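Local coordinates for CRISPR-associated protein, Cse2 family (PDB 3WA8) that probably binds guide crRNA as the small Cse2/CasB subunit of a type I-E CRISPR surveillance complex and helps stabilise the R-loop, at residues Y105-L118 against K182-E194. Numbering follows the deposited sequence.
Sequences YRRTLGHAIAQLYL and KWARAFYRTVAKE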
loop_
_atom_site.group_PDB
_atom_site.type_symbol
_atom_site.label_atom_id
_atom_site.label_comp_id
_atom_site.label_asym_id
_atom_site.label_seq_id
_atom_site.Cartn_x
_atom_site.Cartn_y
_atom_site.Cartn_z
ATOM N N TYR A 105 6.402 -6.424 -10.924
ATOM C CA TYR A 105 7.226 -6.131 -9.749
ATOM C C TYR A 105 7.324 -4.669 -9.342
ATOM O O TYR A 105 7.226 -4.360 -8.151
ATOM C CB TYR A 105 8.631 -6.699 -9.927
ATOM C CG TYR A 105 8.713 -8.216 -9.787
ATOM C CD1 TYR A 105 9.333 -8.998 -10.778
ATOM C CD2 TYR A 105 8.175 -8.876 -8.672
ATOM C CE1 TYR A 105 9.426 -10.400 -10.646
ATOM C CE2 TYR A 105 8.248 -10.269 -8.551
ATOM C CZ TYR A 105 8.877 -11.019 -9.530
ATOM O OH TYR A 105 8.958 -12.379 -9.401
ATOM N N ARG A 106 7.526 -3.777 -10.320
ATOM C CA ARG A 106 7.675 -2.338 -10.045
ATOM C C ARG A 106 6.442 -1.800 -9.349
ATOM O O ARG A 106 6.512 -0.930 -8.477
ATOM C CB ARG A 106 7.914 -1.552 -11.326
ATOM C CG ARG A 106 9.118 -2.017 -12.138
ATOM C CD ARG A 106 9.233 -1.296 -13.514
ATOM N NE ARG A 106 10.418 -1.787 -14.222
ATOM C CZ ARG A 106 11.652 -1.303 -14.060
ATOM N NH1 ARG A 106 11.870 -0.277 -13.232
ATOM N NH2 ARG A 106 12.671 -1.836 -14.740
ATOM N N ARG A 107 5.304 -2.364 -9.726
ATOM C CA ARG A 107 4.023 -1.934 -9.208
ATOM C C ARG A 107 3.697 -2.432 -7.793
ATOM O O ARG A 107 2.680 -2.039 -7.225
ATOM C CB ARG A 107 2.909 -2.246 -10.222
ATOM C CG ARG A 107 2.857 -1.230 -11.367
ATOM C CD ARG A 107 1.761 -1.519 -12.384
ATOM N NE ARG A 107 1.557 -0.400 -13.318
ATOM C CZ ARG A 107 0.776 0.662 -13.083
ATOM N NH1 ARG A 107 0.105 0.769 -11.936
ATOM N NH2 ARG A 107 0.660 1.625 -14.004
ATOM N N THR A 108 4.582 -3.234 -7.208
ATOM C CA THR A 108 4.367 -3.785 -5.865
ATOM C C THR A 108 5.135 -3.027 -4.780
ATOM O O THR A 108 6.136 -2.389 -5.055
ATOM C CB THR A 108 4.820 -5.250 -5.785
ATOM O OG1 THR A 108 6.243 -5.293 -5.600
ATOM C CG2 THR A 108 4.431 -6.030 -7.024
ATOM N N LEU A 109 4.696 -3.122 -3.537
ATOM C CA LEU A 109 5.321 -2.322 -2.500
ATOM C C LEU A 109 6.792 -2.723 -2.287
ATOM O O LEU A 109 7.629 -1.908 -1.837
ATOM C CB LEU A 109 4.539 -2.405 -1.198
ATOM C CG LEU A 109 4.826 -1.169 -0.341
ATOM C CD1 LEU A 109 4.167 0.048 -0.989
ATOM C CD2 LEU A 109 4.408 -1.326 1.130
ATOM N N GLY A 110 7.099 -3.979 -2.606
ATOM C CA GLY A 110 8.469 -4.445 -2.584
ATOM C C GLY A 110 9.331 -3.503 -3.410
ATOM O O GLY A 110 10.386 -3.023 -2.951
ATOM N N HIS A 111 8.884 -3.192 -4.623
ATOM C CA HIS A 111 9.679 -2.280 -5.440
ATOM C C HIS A 111 9.835 -0.906 -4.760
ATOM O O HIS A 111 10.941 -0.340 -4.759
ATOM C CB HIS A 111 9.155 -2.173 -6.867
ATOM C CG HIS A 111 9.818 -1.098 -7.674
ATOM N ND1 HIS A 111 10.992 -1.298 -8.364
ATOM C CD2 HIS A 111 9.459 0.187 -7.910
ATOM C CE1 HIS A 111 11.327 -0.188 -8.993
ATOM N NE2 HIS A 111 10.417 0.732 -8.725
ATOM N N ALA A 112 8.754 -0.385 -4.168
ATOM C CA ALA A 112 8.825 0.936 -3.532
ATOM C C ALA A 112 9.865 0.884 -2.407
ATOM O O ALA A 112 10.716 1.785 -2.296
ATOM C CB ALA A 112 7.473 1.392 -3.023
ATOM N N ILE A 113 9.836 -0.207 -1.630
ATOM C CA ILE A 113 10.706 -0.337 -0.479
ATOM C C ILE A 113 12.176 -0.435 -0.904
ATOM O O ILE A 113 13.069 0.155 -0.256
ATOM C CB ILE A 113 10.271 -1.494 0.439
ATOM C CG1 ILE A 113 8.994 -1.116 1.176
ATOM C CG2 ILE A 113 11.342 -1.823 1.500
ATOM C CD1 ILE A 113 8.164 -2.299 1.575
ATOM N N ALA A 114 12.431 -1.149 -1.998
ATOM C CA ALA A 114 13.793 -1.270 -2.483
ATOM C C ALA A 114 14.313 0.098 -2.870
ATOM O O ALA A 114 15.470 0.430 -2.602
ATOM C CB ALA A 114 13.859 -2.193 -3.646
ATOM N N GLN A 115 13.454 0.901 -3.488
ATOM C CA GLN A 115 13.839 2.235 -3.926
ATOM C C GLN A 115 14.255 3.065 -2.717
ATOM O O GLN A 115 15.232 3.827 -2.776
ATOM C CB GLN A 115 12.693 2.906 -4.685
ATOM C CG GLN A 115 12.599 2.489 -6.122
ATOM C CD GLN A 115 11.402 3.067 -6.823
ATOM O OE1 GLN A 115 10.284 2.981 -6.337
ATOM N NE2 GLN A 115 11.626 3.628 -7.994
ATOM N N LEU A 116 13.508 2.899 -1.623
ATOM C CA LEU A 116 13.795 3.573 -0.375
ATOM C C LEU A 116 15.132 3.066 0.176
ATOM O O LEU A 116 16.023 3.861 0.531
ATOM C CB LEU A 116 12.663 3.321 0.594
ATOM C CG LEU A 116 12.960 3.601 2.047
ATOM C CD1 LEU A 116 13.080 5.100 2.276
ATOM C CD2 LEU A 116 11.885 3.005 2.885
ATOM N N TYR A 117 15.283 1.747 0.204
ATOM C CA TYR A 117 16.516 1.112 0.621
ATOM C C TYR A 117 17.725 1.707 -0.087
ATOM O O TYR A 117 18.699 2.086 0.563
ATOM C CB TYR A 117 16.397 -0.366 0.331
ATOM C CG TYR A 117 17.620 -1.196 0.565
ATOM C CD1 TYR A 117 18.123 -1.382 1.841
ATOM C CD2 TYR A 117 18.242 -1.841 -0.486
ATOM C CE1 TYR A 117 19.228 -2.167 2.061
ATOM C CE2 TYR A 117 19.359 -2.626 -0.280
ATOM C CZ TYR A 117 19.847 -2.790 1.000
ATOM O OH TYR A 117 20.952 -3.575 1.220
ATOM N N LEU A 118 17.657 1.811 -1.412
ATOM C CA LEU A 118 18.789 2.307 -2.206
ATOM C C LEU A 118 19.021 3.796 -1.999
ATOM O O LEU A 118 20.157 4.261 -2.028
ATOM C CB LEU A 118 18.590 2.014 -3.693
ATOM C CG LEU A 118 18.598 0.551 -4.154
ATOM C CD1 LEU A 118 17.701 0.376 -5.358
ATOM C CD2 LEU A 118 19.995 0.023 -4.456
ATOM N N LYS A 182 6.101 -12.379 -3.467
ATOM C CA LYS A 182 6.125 -11.496 -4.626
ATOM C C LYS A 182 6.900 -10.259 -4.260
ATOM O O LYS A 182 7.771 -9.820 -5.005
ATOM C CB LYS A 182 4.707 -11.108 -5.029
ATOM C CG LYS A 182 4.575 -10.503 -6.429
ATOM C CD LYS A 182 3.411 -9.523 -6.508
ATOM C CE LYS A 182 2.025 -10.180 -6.327
ATOM N NZ LYS A 182 0.971 -9.168 -5.996
ATOM N N TRP A 183 6.585 -9.710 -3.092
ATOM C CA TRP A 183 7.275 -8.539 -2.613
ATOM C C TRP A 183 8.760 -8.801 -2.499
ATOM O O TRP A 183 9.557 -8.014 -2.993
ATOM C CB TRP A 183 6.702 -8.110 -1.283
ATOM C CG TRP A 183 5.405 -7.421 -1.431
ATOM C CD1 TRP A 183 4.578 -7.444 -2.521
ATOM C CD2 TRP A 183 4.749 -6.624 -0.454
ATOM N NE1 TRP A 183 3.452 -6.702 -2.286
ATOM C CE2 TRP A 183 3.519 -6.196 -1.021
ATOM C CE3 TRP A 183 5.062 -6.244 0.857
ATOM C CZ2 TRP A 183 2.615 -5.398 -0.334
ATOM C CZ3 TRP A 183 4.156 -5.440 1.550
ATOM C CH2 TRP A 183 2.945 -5.024 0.945
ATOM N N ALA A 184 9.133 -9.918 -1.882
ATOM C CA ALA A 184 10.527 -10.198 -1.643
ATOM C C ALA A 184 11.298 -10.204 -2.958
ATOM O O ALA A 184 12.432 -9.686 -3.059
ATOM C CB ALA A 184 10.683 -11.528 -0.930
ATOM N N ARG A 185 10.672 -10.780 -3.979
ATOM C CA ARG A 185 11.343 -10.941 -5.255
ATOM C C ARG A 185 11.476 -9.598 -5.891
ATOM O O ARG A 185 12.482 -9.329 -6.513
ATOM C CB ARG A 185 10.606 -11.903 -6.181
ATOM C CG ARG A 185 10.448 -13.273 -5.595
ATOM C CD ARG A 185 9.859 -14.226 -6.565
ATOM N NE ARG A 185 9.623 -15.453 -5.847
ATOM C CZ ARG A 185 9.567 -16.652 -6.396
ATOM N NH1 ARG A 185 9.711 -16.798 -7.707
ATOM N NH2 ARG A 185 9.378 -17.709 -5.617
ATOM N N ALA A 186 10.481 -8.743 -5.707
ATOM C CA ALA A 186 10.536 -7.415 -6.283
ATOM C C ALA A 186 11.682 -6.682 -5.646
ATOM O O ALA A 186 12.500 -6.104 -6.343
ATOM C CB ALA A 186 9.247 -6.678 -6.067
ATOM N N PHE A 187 11.763 -6.724 -4.324
ATOM C CA PHE A 187 12.827 -6.042 -3.612
ATOM C C PHE A 187 14.203 -6.462 -4.130
ATOM O O PHE A 187 14.999 -5.623 -4.562
ATOM C CB PHE A 187 12.731 -6.342 -2.126
ATOM C CG PHE A 187 13.778 -5.653 -1.291
ATOM C CD1 PHE A 187 13.513 -4.410 -0.705
ATOM C CD2 PHE A 187 15.010 -6.248 -1.067
ATOM C CE1 PHE A 187 14.467 -3.747 0.067
ATOM C CE2 PHE A 187 15.979 -5.587 -0.283
ATOM C CZ PHE A 187 15.707 -4.332 0.279
ATOM N N TYR A 188 14.502 -7.750 -4.102
ATOM C CA TYR A 188 15.857 -8.137 -4.453
ATOM C C TYR A 188 16.145 -8.005 -5.931
ATOM O O TYR A 188 17.276 -7.796 -6.329
ATOM C CB TYR A 188 16.207 -9.504 -3.874
ATOM C CG TYR A 188 16.368 -9.409 -2.366
ATOM C CD1 TYR A 188 17.492 -8.799 -1.815
ATOM C CD2 TYR A 188 15.376 -9.881 -1.491
ATOM C CE1 TYR A 188 17.650 -8.678 -0.448
ATOM C CE2 TYR A 188 15.525 -9.765 -0.100
ATOM C CZ TYR A 188 16.672 -9.155 0.408
ATOM O OH TYR A 188 16.870 -9.005 1.765
ATOM N N ARG A 189 15.095 -8.053 -6.737
ATOM C CA ARG A 189 15.206 -7.816 -8.165
ATOM C C ARG A 189 15.592 -6.364 -8.494
ATOM O O ARG A 189 16.432 -6.128 -9.366
ATOM C CB ARG A 189 13.899 -8.166 -8.843
ATOM C CG ARG A 189 14.066 -8.519 -10.274
ATOM C CD ARG A 189 12.788 -9.051 -10.852
ATOM N NE ARG A 189 13.087 -10.116 -11.794
ATOM C CZ ARG A 189 12.419 -10.346 -12.917
ATOM N NH1 ARG A 189 11.386 -9.571 -13.258
ATOM N NH2 ARG A 189 12.805 -11.356 -13.703
ATOM N N THR A 190 14.990 -5.408 -7.790
ATOM C CA THR A 190 15.322 -3.997 -7.918
ATOM C C THR A 190 16.746 -3.676 -7.477
ATOM O O THR A 190 17.475 -3.006 -8.186
ATOM C CB THR A 190 14.370 -3.153 -7.078
ATOM O OG1 THR A 190 13.028 -3.336 -7.537
ATOM C CG2 THR A 190 14.718 -1.694 -7.171
ATOM N N VAL A 191 17.133 -4.138 -6.298
ATOM C CA VAL A 191 18.496 -3.954 -5.788
ATOM C C VAL A 191 19.564 -4.462 -6.784
ATOM O O VAL A 191 20.518 -3.754 -7.141
ATOM C CB VAL A 191 18.649 -4.662 -4.426
ATOM C CG1 VAL A 191 20.084 -4.667 -3.980
ATOM C CG2 VAL A 191 17.795 -3.995 -3.391
ATOM N N ALA A 192 19.374 -5.694 -7.234
ATOM C CA ALA A 192 20.240 -6.293 -8.230
ATOM C C ALA A 192 20.311 -5.421 -9.469
ATOM O O ALA A 192 21.382 -5.209 -10.024
ATOM C CB ALA A 192 19.735 -7.671 -8.594
ATOM N N LYS A 193 19.155 -4.924 -9.892
ATOM C CA LYS A 193 19.054 -4.125 -11.095
ATOM C C LYS A 193 19.963 -2.907 -10.995
ATOM O O LYS A 193 20.631 -2.558 -11.962
ATOM C CB LYS A 193 17.610 -3.705 -11.309
ATOM C CG LYS A 193 17.323 -3.021 -12.611
ATOM C CD LYS A 193 16.920 -4.011 -13.706
ATOM C CE LYS A 193 16.051 -3.289 -14.765
ATOM N NZ LYS A 193 16.093 -3.936 -16.117
ATOM N N GLU A 194 20.010 -2.295 -9.814
ATOM C CA GLU A 194 20.855 -1.124 -9.580
ATOM C C GLU A 194 22.358 -1.436 -9.616
ATOM O O GLU A 194 23.154 -0.679 -10.198
ATOM C CB GLU A 194 20.484 -0.436 -8.267
ATOM C CG GLU A 194 20.966 1.002 -8.183
ATOM C CD GLU A 194 20.691 1.786 -9.467
ATOM O OE1 GLU A 194 19.514 1.822 -9.919
ATOM O OE2 GLU A 194 21.663 2.360 -10.027
#
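Tyr105 lies as a knob among Lys182, Arg185, Ala186 and Arg189. Ala186, small enough to admit a ring, places CB 3.6 Å from Tyr105 CD2, while Arg189 brings NH1 to the ring's edge, in its plane, and Tyr105 CE1 lies over a face of the Arg189 guanidinium. An alanine in place of Tyr105 would probably open a gap over Ala186 and leave the Arg189 guanidinium free to turn. Further along, Gly110 suits the closest backbone approach, its CA 4.3 Å from that of Trp183; a side chain here would probably crowd Trp183 O. The indole takes Leu109 CB over its six-membered ring, 3.8 Å from the centroid, a CH-pi contact. Phe187, with CG anti to the backbone N (chi1 -179°), enters the hole formed by Gly110, Ile113, Ala114 and Tyr117; its CZ sits over one Tyr117 face. On the more exposed flank, away from the Trp183 and Phe187 rings, His111 ND1 and Thr190 OG1 share a hydrogen bond of 3.0 Å, bent to 148°. Thr108 occupies the N-cap position before helix 109-119; Tyr105 O accepts from both its N and its OG1, two bonds that probably steady the turn. Residues 109-118 and 182-194 run at 37° to one another. Behind them, Asp168 of helix 162-170 accepts from Trp183 NE1 and pairs with Lys182, Phe130 of helix 124-135 stacks on Phe187, and helix 141-154 packs against Leu109 and Ile113.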